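Local coordinates for protein catechol 2,3-dioxygenase (Pseudomonas sp. KL28, PDB 3HQ0) that probably catalyses the iron-dependent extradiol ring cleavage of catechol by dioxygen, giving 2-hydroxy-6-oxohexa-2,4-dienoate, at residues Gly10-Arg15 against Ser54-Arg59; His154-Gly159 against Gly292-Gln297; Phe219-Trp224 against Phe266-Gly271. All blocks are in the same frame, centred on the assembly; numbering follows the deposited sequence.

Interaction 1 (Gly10-Arg15 against Ser54-Arg59)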
loop_
_atom_site.group_PDB
_atom_site.type_symbol
_atom_site.label_atom_id
_atom_site.label_comp_id
_atom_site.label_asym_id
_atom_site.label_seq_id
_atom_site.Cartn_x
_atom_site.Cartn_y
_atom_site.Cartn_z
ATOM N N GLY A 10 -22.554 -18.253 -0.965
ATOM C CA GLY A 10 -23.745 -17.416 -0.889
ATOM C C GLY A 10 -24.067 -16.945 0.514
ATOM O O GLY A 10 -24.445 -15.790 0.727
ATOM N N HIS A 11 -23.945 -17.847 1.474
ATOM C CA HIS A 11 -24.186 -17.483 2.856
ATOM C C HIS A 11 -23.679 -18.526 3.830
ATOM O O HIS A 11 -23.476 -19.695 3.487
ATOM C CB HIS A 11 -25.684 -17.198 3.105
ATOM C CG HIS A 11 -26.599 -18.330 2.750
ATOM N ND1 HIS A 11 -27.740 -18.148 2.001
ATOM C CD2 HIS A 11 -26.570 -19.646 3.073
ATOM C CE1 HIS A 11 -28.375 -19.301 1.877
ATOM N NE2 HIS A 11 -27.686 -20.227 2.520
ATOM N N ALA A 12 -23.446 -18.070 5.050
ATOM C CA ALA A 12 -22.986 -18.930 6.130
ATOM C C ALA A 12 -23.802 -18.548 7.354
ATOM O O ALA A 12 -23.837 -17.376 7.735
ATOM C CB ALA A 12 -21.513 -18.693 6.402
ATOM N N GLN A 13 -24.477 -19.524 7.952
ATOM C CA GLN A 13 -25.253 -19.252 9.149
ATOM C C GLN A 13 -24.436 -19.782 10.302
ATOM O O GLN A 13 -24.180 -20.984 10.402
ATOM C CB GLN A 13 -26.614 -19.941 9.117
ATOM C CG GLN A 13 -27.364 -19.746 10.421
ATOM C CD GLN A 13 -28.814 -20.145 10.334
ATOM O OE1 GLN A 13 -29.589 -19.536 9.605
ATOM N NE2 GLN A 13 -29.190 -21.177 11.087
ATOM N N VAL A 14 -24.030 -18.863 11.168
ATOM C CA VAL A 14 -23.200 -19.176 12.310
ATOM C C VAL A 14 -23.970 -18.973 13.603
ATOM O O VAL A 14 -24.859 -18.132 13.675
ATOM C CB VAL A 14 -21.943 -18.272 12.302
ATOM C CG1 VAL A 14 -21.119 -18.493 13.556
ATOM C CG2 VAL A 14 -21.116 -18.565 11.045
ATOM N N ARG A 15 -23.609 -19.752 14.614
ATOM C CA ARG A 15 -24.248 -19.692 15.924
ATOM C C ARG A 15 -23.461 -18.822 16.888
ATOM O O ARG A 15 -22.258 -19.009 17.058
ATOM C CB ARG A 15 -24.346 -21.088 16.536
ATOM C CG ARG A 15 -25.081 -22.119 15.708
ATOM C CD ARG A 15 -25.326 -23.358 16.547
ATOM N NE ARG A 15 -24.092 -24.067 16.868
ATOM C CZ ARG A 15 -23.465 -24.880 16.027
ATOM N NH1 ARG A 15 -23.963 -25.081 14.818
ATOM N NH2 ARG A 15 -22.348 -25.492 16.392
ATOM N N SER A 54 -27.964 -11.147 1.692
ATOM C CA SER A 54 -27.177 -11.663 2.809
ATOM C C SER A 54 -26.074 -12.661 2.460
ATOM O O SER A 54 -26.154 -13.385 1.465
ATOM C CB SER A 54 -28.110 -12.320 3.832
ATOM O OG SER A 54 -28.619 -13.547 3.333
ATOM N N CYS A 55 -25.043 -12.700 3.297
ATOM C CA CYS A 55 -23.944 -13.645 3.106
ATOM C C CYS A 55 -23.561 -14.196 4.477
ATOM O O CYS A 55 -22.888 -15.221 4.584
ATOM C CB CYS A 55 -22.736 -12.955 2.471
ATOM S SG CYS A 55 -21.913 -11.804 3.585
ATOM N N TYR A 56 -24.001 -13.510 5.528
ATOM C CA TYR A 56 -23.692 -13.929 6.892
ATOM C C TYR A 56 -24.932 -13.786 7.778
ATOM O O TYR A 56 -25.498 -12.690 7.888
ATOM C CB TYR A 56 -22.555 -13.074 7.456
ATOM C CG TYR A 56 -21.726 -13.761 8.515
ATOM C CD1 TYR A 56 -20.792 -14.737 8.170
ATOM C CD2 TYR A 56 -21.869 -13.432 9.863
ATOM C CE1 TYR A 56 -20.019 -15.366 9.139
ATOM C CE2 TYR A 56 -21.103 -14.055 10.846
ATOM C CZ TYR A 56 -20.179 -15.020 10.476
ATOM O OH TYR A 56 -19.410 -15.623 11.437
ATOM N N ILE A 57 -25.342 -14.892 8.406
ATOM C CA ILE A 57 -26.518 -14.915 9.276
ATOM C C ILE A 57 -26.129 -15.458 10.650
ATOM O O ILE A 57 -25.426 -16.466 10.750
ATOM C CB ILE A 57 -27.644 -15.823 8.690
ATOM C CG1 ILE A 57 -27.989 -15.392 7.261
ATOM C CG2 ILE A 57 -28.896 -15.752 9.562
ATOM C CD1 ILE A 57 -26.981 -15.852 6.214
ATOM N N ILE A 58 -26.568 -14.785 11.706
ATOM C CA ILE A 58 -26.260 -15.240 13.054
ATOM C C ILE A 58 -27.520 -15.734 13.763
ATOM O O ILE A 58 -28.606 -15.190 13.580
ATOM C CB ILE A 58 -25.611 -14.125 13.905
ATOM C CG1 ILE A 58 -26.555 -12.926 14.016
ATOM C CG2 ILE A 58 -24.266 -13.734 13.296
ATOM C CD1 ILE A 58 -26.026 -11.826 14.920
ATOM N N ARG A 59 -27.353 -16.761 14.582
ATOM C CA ARG A 59 -28.467 -17.355 15.305
ATOM C C ARG A 59 -28.063 -17.616 16.751
ATOM O O ARG A 59 -27.049 -18.269 17.006
ATOM C CB ARG A 59 -28.860 -18.673 14.622
ATOM C CG ARG A 59 -30.041 -19.400 15.220
ATOM C CD ARG A 59 -30.331 -20.659 14.423
ATOM N NE ARG A 59 -29.352 -21.712 14.677
ATOM C CZ ARG A 59 -29.408 -22.554 15.704
ATOM N NH1 ARG A 59 -30.402 -22.471 16.579
ATOM N NH2 ARG A 59 -28.474 -23.481 15.855
#
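Val14 lays one methyl against the phenol end of Tyr56: CG2 of Val14 is 3.4 Å from OH of Tyr56, and its distance to CZ of the same ring is only slightly greater. The tyrosine reaches two residues ahead of its partner Ala12; with CG roughly anti to the backbone N (chi1 -153°), the ring leans forward and over toward strand 9-16. Tyr26 OH, on helix 19-29, is the hydrogen-bond partner of that hydroxyl. On the face carrying Gln13 and Ile57 the packing is different. CD1 of Ile57 meets CB of His11 at 3.6 Å, while the extended Gln13 side chain slants across Ile57 and brings NE2 to 3.6 Å from CD of Arg59. Next to it, Arg15 and Arg59 run side by side in the same direction, CD of Arg15 lying 3.2 Å from NH2 of Arg59. Asp67, whose carboxylate forms salt bridges with both and also accepts from Gln13 NE2, probably offsets their like charge, and Arg15 NE is hydrogen-bonded to Thr63 O.

The backbone evidence is a parallel ladder. Ala12 and Val14 each use N and O toward 54-59, and the straightest of the four bonds, from Ile57 N to Ala12 O, is 3.0 Å long with 172° at the hydrogen. Val14 N, 2.8 Å from Ile57 O, meets that carbonyl almost end-on. The segment axes are 4.6 Å apart and 22° from parallel. Such pairing joins the first and last strands of a βαβββ module, here 9-16 and 56-60, with the helix and two intervening strands between them in sequence, as in the vicinal oxygen chelate fold.

Interaction 2 (His154-Gly159 against Gly292-Gln297). With FE (Fe (III) ion), chain E.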
loop_
_atom_site.group_PDB
_atom_site.type_symbol
_atom_site.label_atom_id
_atom_site.label_comp_id
_atom_site.label_asym_id
_atom_site.label_seq_id
_atom_site.Cartn_x
_atom_site.Cartn_y
_atom_site.Cartn_z
ATOM N N HIS A 154 -14.888 -17.302 1.577
ATOM C CA HIS A 154 -14.945 -18.760 1.681
ATOM C C HIS A 154 -14.987 -19.113 3.149
ATOM O O HIS A 154 -15.173 -18.249 4.005
ATOM C CB HIS A 154 -13.692 -19.406 1.061
ATOM C CG HIS A 154 -12.422 -19.083 1.793
ATOM N ND1 HIS A 154 -11.683 -17.945 1.538
ATOM C CD2 HIS A 154 -11.820 -19.689 2.844
ATOM C CE1 HIS A 154 -10.687 -17.863 2.400
ATOM N NE2 HIS A 154 -10.749 -18.907 3.205
ATOM N N CYS A 155 -14.829 -20.394 3.434
ATOM C CA CYS A 155 -14.769 -20.869 4.803
ATOM C C CYS A 155 -13.850 -22.086 4.761
ATOM O O CYS A 155 -13.526 -22.594 3.682
ATOM C CB CYS A 155 -16.165 -21.242 5.336
ATOM S SG CYS A 155 -16.877 -22.766 4.702
ATOM N N LEU A 156 -13.378 -22.522 5.920
ATOM C CA LEU A 156 -12.516 -23.690 5.970
ATOM C C LEU A 156 -13.120 -24.585 7.029
ATOM O O LEU A 156 -13.194 -24.207 8.198
ATOM C CB LEU A 156 -11.077 -23.299 6.333
ATOM C CG LEU A 156 -10.074 -24.464 6.308
ATOM C CD1 LEU A 156 -8.664 -23.940 6.107
ATOM C CD2 LEU A 156 -10.173 -25.251 7.592
ATOM N N LEU A 157 -13.572 -25.764 6.614
ATOM C CA LEU A 157 -14.212 -26.687 7.539
ATOM C C LEU A 157 -13.324 -27.850 7.959
ATOM O O LEU A 157 -12.482 -28.318 7.188
ATOM C CB LEU A 157 -15.506 -27.237 6.925
ATOM C CG LEU A 157 -16.536 -26.266 6.343
ATOM C CD1 LEU A 157 -16.857 -25.155 7.351
ATOM C CD2 LEU A 157 -15.988 -25.690 5.054
ATOM N N TYR A 158 -13.542 -28.303 9.192
ATOM C CA TYR A 158 -12.816 -29.418 9.803
ATOM C C TYR A 158 -13.764 -30.611 9.950
ATOM O O TYR A 158 -14.827 -30.496 10.558
ATOM C CB TYR A 158 -12.321 -29.017 11.196
ATOM C CG TYR A 158 -10.928 -28.419 11.263
ATOM C CD1 TYR A 158 -10.419 -27.632 10.228
ATOM C CD2 TYR A 158 -10.145 -28.589 12.403
ATOM C CE1 TYR A 158 -9.158 -27.022 10.335
ATOM C CE2 TYR A 158 -8.892 -27.984 12.522
ATOM C CZ TYR A 158 -8.406 -27.202 11.490
ATOM O OH TYR A 158 -7.184 -26.587 11.637
ATOM N N GLY A 159 -13.373 -31.753 9.399
ATOM C CA GLY A 159 -14.207 -32.935 9.491
ATOM C C GLY A 159 -13.528 -34.127 8.852
ATOM O O GLY A 159 -12.531 -33.961 8.158
ATOM N N GLY A 292 1.809 -24.051 9.427
ATOM C CA GLY A 292 0.877 -23.044 8.950
ATOM C C GLY A 292 -0.252 -22.711 9.911
ATOM O O GLY A 292 -0.368 -23.317 10.986
ATOM N N LEU A 293 -1.104 -21.764 9.512
ATOM C CA LEU A 293 -2.225 -21.300 10.332
ATOM C C LEU A 293 -3.435 -22.227 10.396
ATOM O O LEU A 293 -4.264 -22.087 11.299
ATOM C CB LEU A 293 -2.705 -19.931 9.836
ATOM C CG LEU A 293 -1.740 -18.746 9.745
ATOM C CD1 LEU A 293 -0.705 -18.981 8.652
ATOM C CD2 LEU A 293 -2.542 -17.494 9.419
ATOM N N ASP A 294 -3.552 -23.168 9.459
ATOM C CA ASP A 294 -4.709 -24.060 9.459
ATOM C C ASP A 294 -4.467 -25.420 10.098
ATOM O O ASP A 294 -5.339 -26.296 10.034
ATOM C CB ASP A 294 -5.228 -24.254 8.029
ATOM C CG ASP A 294 -5.608 -22.937 7.356
ATOM O OD1 ASP A 294 -6.193 -22.075 8.035
ATOM O OD2 ASP A 294 -5.335 -22.766 6.149
ATOM N N TYR A 295 -3.298 -25.588 10.719
ATOM C CA TYR A 295 -2.921 -26.840 11.384
ATOM C C TYR A 295 -3.781 -27.033 12.629
ATOM O O TYR A 295 -3.868 -26.130 13.464
ATOM C CB TYR A 295 -1.431 -26.790 11.772
ATOM C CG TYR A 295 -0.875 -28.060 12.399
ATOM C CD1 TYR A 295 -1.160 -29.321 11.856
ATOM C CD2 TYR A 295 -0.031 -28.001 13.512
ATOM C CE1 TYR A 295 -0.619 -30.491 12.407
ATOM C CE2 TYR A 295 0.523 -29.171 14.071
ATOM C CZ TYR A 295 0.219 -30.411 13.509
ATOM O OH TYR A 295 0.747 -31.577 14.036
ATOM N N PRO A 296 -4.439 -28.207 12.762
ATOM C CA PRO A 296 -5.307 -28.560 13.893
ATOM C C PRO A 296 -4.680 -28.153 15.221
ATOM O O PRO A 296 -5.359 -27.632 16.118
ATOM C CB PRO A 296 -5.468 -30.063 13.730
ATOM C CG PRO A 296 -5.545 -30.189 12.228
ATOM C CD PRO A 296 -4.396 -29.307 11.782
ATOM N N GLN A 297 -3.385 -28.419 15.354
ATOM C CA GLN A 297 -2.654 -27.978 16.532
ATOM C C GLN A 297 -2.285 -26.567 16.100
ATOM O O GLN A 297 -2.067 -26.344 14.918
ATOM C CB GLN A 297 -1.345 -28.741 16.717
ATOM C CG GLN A 297 -0.440 -28.065 17.757
ATOM C CD GLN A 297 1.051 -28.135 17.427
ATOM O OE1 GLN A 297 1.539 -27.470 16.497
ATOM N NE2 GLN A 297 1.787 -28.939 18.195
HETATM FE FE FE E . -9.230 -18.735 4.743
#
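Tyr158 and Asp294 meet through one polar bond, the phenol OH of Tyr158 donating to the main-chain O of Asp294. The modelled separation of OH and O, 2.5 Å, is very short, so its exact length is doubtful; the oxygen lies at the ring's edge, near its plane. CB of Tyr158 already points toward the loop, and a chi1 of -92°, well off a staggered value, sets where along it the hydroxyl arrives. CG of Pro296 then packs 4.0 Å from CE2 of Tyr158, so the proline flanks the ring beside the hydroxyl. His215 stacks on the same ring and Tyr208 meets it at an angle.

Two residues back on the same strand face, Leu156 presents CD1 to the Asp294 carboxylate. This methyl is 3.5 Å from CG of Asp294 and nearly equally far from both its oxygens, which puts it over the flat of the group. Leu156 reaches it with CG trans to the backbone N (chi1 -176°), while Asp294, within the type I turn from Gly292 to Tyr295, holds its carboxylate beside its own N (chi1 -58°). Asp294 OD1 is hydrogen-bonded to Tyr257 OH, which helps fix the carboxylate's rotation.

The strand also carries His154, whose NE2 binds iron at 2.2 Å. Leu156 packs against His216, so the loop contact borders the second shell of the metal. With His216 and Glu267, His154 completes the facial triad of two histidines and one carboxylate found in extradiol dioxygenases.

Interaction 3 (Phe219-Trp224 against Phe266-Gly271). With FE (Fe (III) ion), chain E.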
loop_
_atom_site.group_PDB
_atom_site.type_symbol
_atom_site.label_atom_id
_atom_site.label_comp_id
_atom_site.label_asym_id
_atom_site.label_seq_id
_atom_site.Cartn_x
_atom_site.Cartn_y
_atom_site.Cartn_z
ATOM N N PHE A 219 -13.432 -13.261 5.035
ATOM C CA PHE A 219 -13.864 -12.021 4.397
ATOM C C PHE A 219 -12.714 -11.316 3.679
ATOM O O PHE A 219 -11.646 -11.087 4.251
ATOM C CB PHE A 219 -14.502 -11.095 5.439
ATOM C CG PHE A 219 -15.730 -11.675 6.074
ATOM C CD1 PHE A 219 -15.627 -12.562 7.133
ATOM C CD2 PHE A 219 -16.997 -11.381 5.561
ATOM C CE1 PHE A 219 -16.768 -13.162 7.683
ATOM C CE2 PHE A 219 -18.140 -11.970 6.097
ATOM C CZ PHE A 219 -18.027 -12.864 7.163
ATOM N N LEU A 220 -12.959 -10.965 2.420
ATOM C CA LEU A 220 -11.965 -10.321 1.565
ATOM C C LEU A 220 -11.825 -8.816 1.761
ATOM O O LEU A 220 -12.823 -8.106 1.879
ATOM C CB LEU A 220 -12.298 -10.614 0.100
ATOM C CG LEU A 220 -11.372 -10.016 -0.956
ATOM C CD1 LEU A 220 -9.961 -10.588 -0.798
ATOM C CD2 LEU A 220 -11.932 -10.343 -2.340
ATOM N N LEU A 221 -10.582 -8.339 1.784
ATOM C CA LEU A 221 -10.291 -6.912 1.952
ATOM C C LEU A 221 -9.659 -6.376 0.668
ATOM O O LEU A 221 -9.116 -7.144 -0.126
ATOM C CB LEU A 221 -9.352 -6.685 3.151
ATOM C CG LEU A 221 -9.985 -6.280 4.492
ATOM C CD1 LEU A 221 -11.248 -7.085 4.762
ATOM C CD2 LEU A 221 -8.975 -6.456 5.612
ATOM N N GLU A 222 -9.726 -5.058 0.480
ATOM C CA GLU A 222 -9.211 -4.395 -0.723
ATOM C C GLU A 222 -7.701 -4.346 -0.932
ATOM O O GLU A 222 -7.232 -4.436 -2.065
ATOM C CB GLU A 222 -9.749 -2.965 -0.790
ATOM C CG GLU A 222 -11.199 -2.841 -1.244
ATOM C CD GLU A 222 -11.693 -1.401 -1.228
ATOM O OE1 GLU A 222 -10.874 -0.482 -1.464
ATOM O OE2 GLU A 222 -12.900 -1.184 -0.990
ATOM N N SER A 223 -6.935 -4.202 0.144
ATOM C CA SER A 223 -5.482 -4.109 0.019
ATOM C C SER A 223 -4.774 -4.584 1.265
ATOM O O SER A 223 -5.409 -4.932 2.253
ATOM C CB SER A 223 -5.080 -2.660 -0.230
ATOM O OG SER A 223 -5.411 -1.857 0.898
ATOM N N TRP A 224 -3.445 -4.575 1.209
ATOM C CA TRP A 224 -2.620 -4.980 2.334
ATOM C C TRP A 224 -2.816 -3.969 3.460
ATOM O O TRP A 224 -2.879 -4.339 4.626
ATOM C CB TRP A 224 -1.139 -5.017 1.933
ATOM C CG TRP A 224 -0.203 -5.607 2.979
ATOM C CD1 TRP A 224 1.134 -5.342 3.120
ATOM C CD2 TRP A 224 -0.514 -6.604 3.974
ATOM N NE1 TRP A 224 1.672 -6.107 4.129
ATOM C CE2 TRP A 224 0.687 -6.890 4.670
ATOM C CE3 TRP A 224 -1.686 -7.284 4.342
ATOM C CZ2 TRP A 224 0.747 -7.828 5.713
ATOM C CZ3 TRP A 224 -1.622 -8.221 5.384
ATOM C CH2 TRP A 224 -0.415 -8.480 6.052
ATOM N N PHE A 266 -13.015 -15.937 12.391
ATOM C CA PHE A 266 -13.252 -15.426 11.052
ATOM C C PHE A 266 -11.918 -14.913 10.528
ATOM O O PHE A 266 -10.978 -14.727 11.303
ATOM C CB PHE A 266 -14.288 -14.299 11.076
ATOM C CG PHE A 266 -13.856 -13.099 11.868
ATOM C CD1 PHE A 266 -13.280 -12.002 11.237
ATOM C CD2 PHE A 266 -14.020 -13.069 13.248
ATOM C CE1 PHE A 266 -12.873 -10.886 11.979
ATOM C CE2 PHE A 266 -13.619 -11.965 13.991
ATOM C CZ PHE A 266 -13.047 -10.872 13.355
ATOM N N GLU A 267 -11.828 -14.706 9.219
ATOM C CA GLU A 267 -10.592 -14.207 8.618
ATOM C C GLU A 267 -10.836 -12.963 7.773
ATOM O O GLU A 267 -11.859 -12.852 7.104
ATOM C CB GLU A 267 -9.946 -15.283 7.732
ATOM C CG GLU A 267 -8.916 -14.735 6.729
ATOM C CD GLU A 267 -8.352 -15.808 5.807
ATOM O OE1 GLU A 267 -9.136 -16.614 5.287
ATOM O OE2 GLU A 267 -7.128 -15.839 5.592
ATOM N N THR A 268 -9.893 -12.023 7.828
ATOM C CA THR A 268 -9.963 -10.809 7.018
ATOM C C THR A 268 -8.622 -10.815 6.281
ATOM O O THR A 268 -7.578 -10.641 6.905
ATOM C CB THR A 268 -10.067 -9.525 7.878
ATOM O OG1 THR A 268 -8.905 -9.401 8.709
ATOM C CG2 THR A 268 -11.318 -9.559 8.739
ATOM N N PHE A 269 -8.657 -11.033 4.966
ATOM C CA PHE A 269 -7.438 -11.098 4.171
ATOM C C PHE A 269 -7.569 -10.435 2.810
ATOM O O PHE A 269 -8.621 -9.902 2.446
ATOM C CB PHE A 269 -7.053 -12.557 3.927
ATOM C CG PHE A 269 -7.811 -13.189 2.787
ATOM C CD1 PHE A 269 -9.180 -13.429 2.891
ATOM C CD2 PHE A 269 -7.169 -13.486 1.584
ATOM C CE1 PHE A 269 -9.901 -13.953 1.810
ATOM C CE2 PHE A 269 -7.882 -14.011 0.499
ATOM C CZ PHE A 269 -9.249 -14.242 0.616
ATOM N N MET A 270 -6.470 -10.491 2.064
ATOM C CA MET A 270 -6.399 -9.967 0.710
ATOM C C MET A 270 -5.159 -10.601 0.088
ATOM O O MET A 270 -4.218 -10.954 0.799
ATOM C CB MET A 270 -6.302 -8.438 0.721
ATOM C CG MET A 270 -4.918 -7.862 0.885
ATOM S SD MET A 270 -4.030 -7.810 -0.676
ATOM C CE MET A 270 -5.266 -7.095 -1.770
ATOM N N GLY A 271 -5.168 -10.771 -1.228
ATOM C CA GLY A 271 -4.024 -11.372 -1.894
ATOM C C GLY A 271 -4.369 -12.725 -2.488
ATOM O O GLY A 271 -5.442 -13.250 -2.220
HETATM FE FE FE E . -9.230 -18.735 4.743
#
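Strands 213-220 and 265-270 pair in parallel within the iron-bearing half of the chain, where Phe219 N donates to Glu267 O (2.6 Å). Phe269 N then donates to Phe219 O, and Leu221 N to Phe269 O, so that Phe219 is gripped at both its N and its O. That carbonyl of Glu267 also lies in the plane of the Phe219 ring, at its edge. The side chain of Glu267 runs out extended, with CG trans to the backbone N (chi1 162°), and OE1 binds iron at 2.2 Å; Ser218 and Thr255 hold the two carboxylate oxygens. These are the first and last strands of a βαβββ module of the vicinal oxygen chelate fold, with helix 224-236 following the first.

Leu220 sets CD1 over one face of the Phe269 ring, 4.2 Å from its centroid and 21° off the normal, a CH-pi contact. Met270 folds back around the turn into that helix: bends at chi2 and chi3 bring CE to 3.3 Å from Glu222 O, and CG to the same distance from Ser223 O. Ser223 is the N-cap, its OG bonded to Gln226 N and to Glu225 of the fourth subunit, while Trp224 stacks on Trp224 of the second subunit.

Interactions 1 and 3 are counterparts, both largely buried within their sheets: each joins the first and last strands of a βαβββ module by parallel backbone bonds, one in each half of the chain. They meet where Tyr56 CD1 packs 3.5 Å from Phe219 CZ, the rings edge to face. Interaction 2 instead ties a strand to a C-terminal loop, buries far less area, and runs from buried Leu156 to an exposed rim at Pro296. Interactions 2 and 3 share the iron, and strands 151-159 and 213-220 are sheet neighbours. Chemistry follows place: arginines cluster round an aspartate at the partly exposed end of interaction 1, a metal ligand lies in each of the others, and only interaction 3 reaches other subunits.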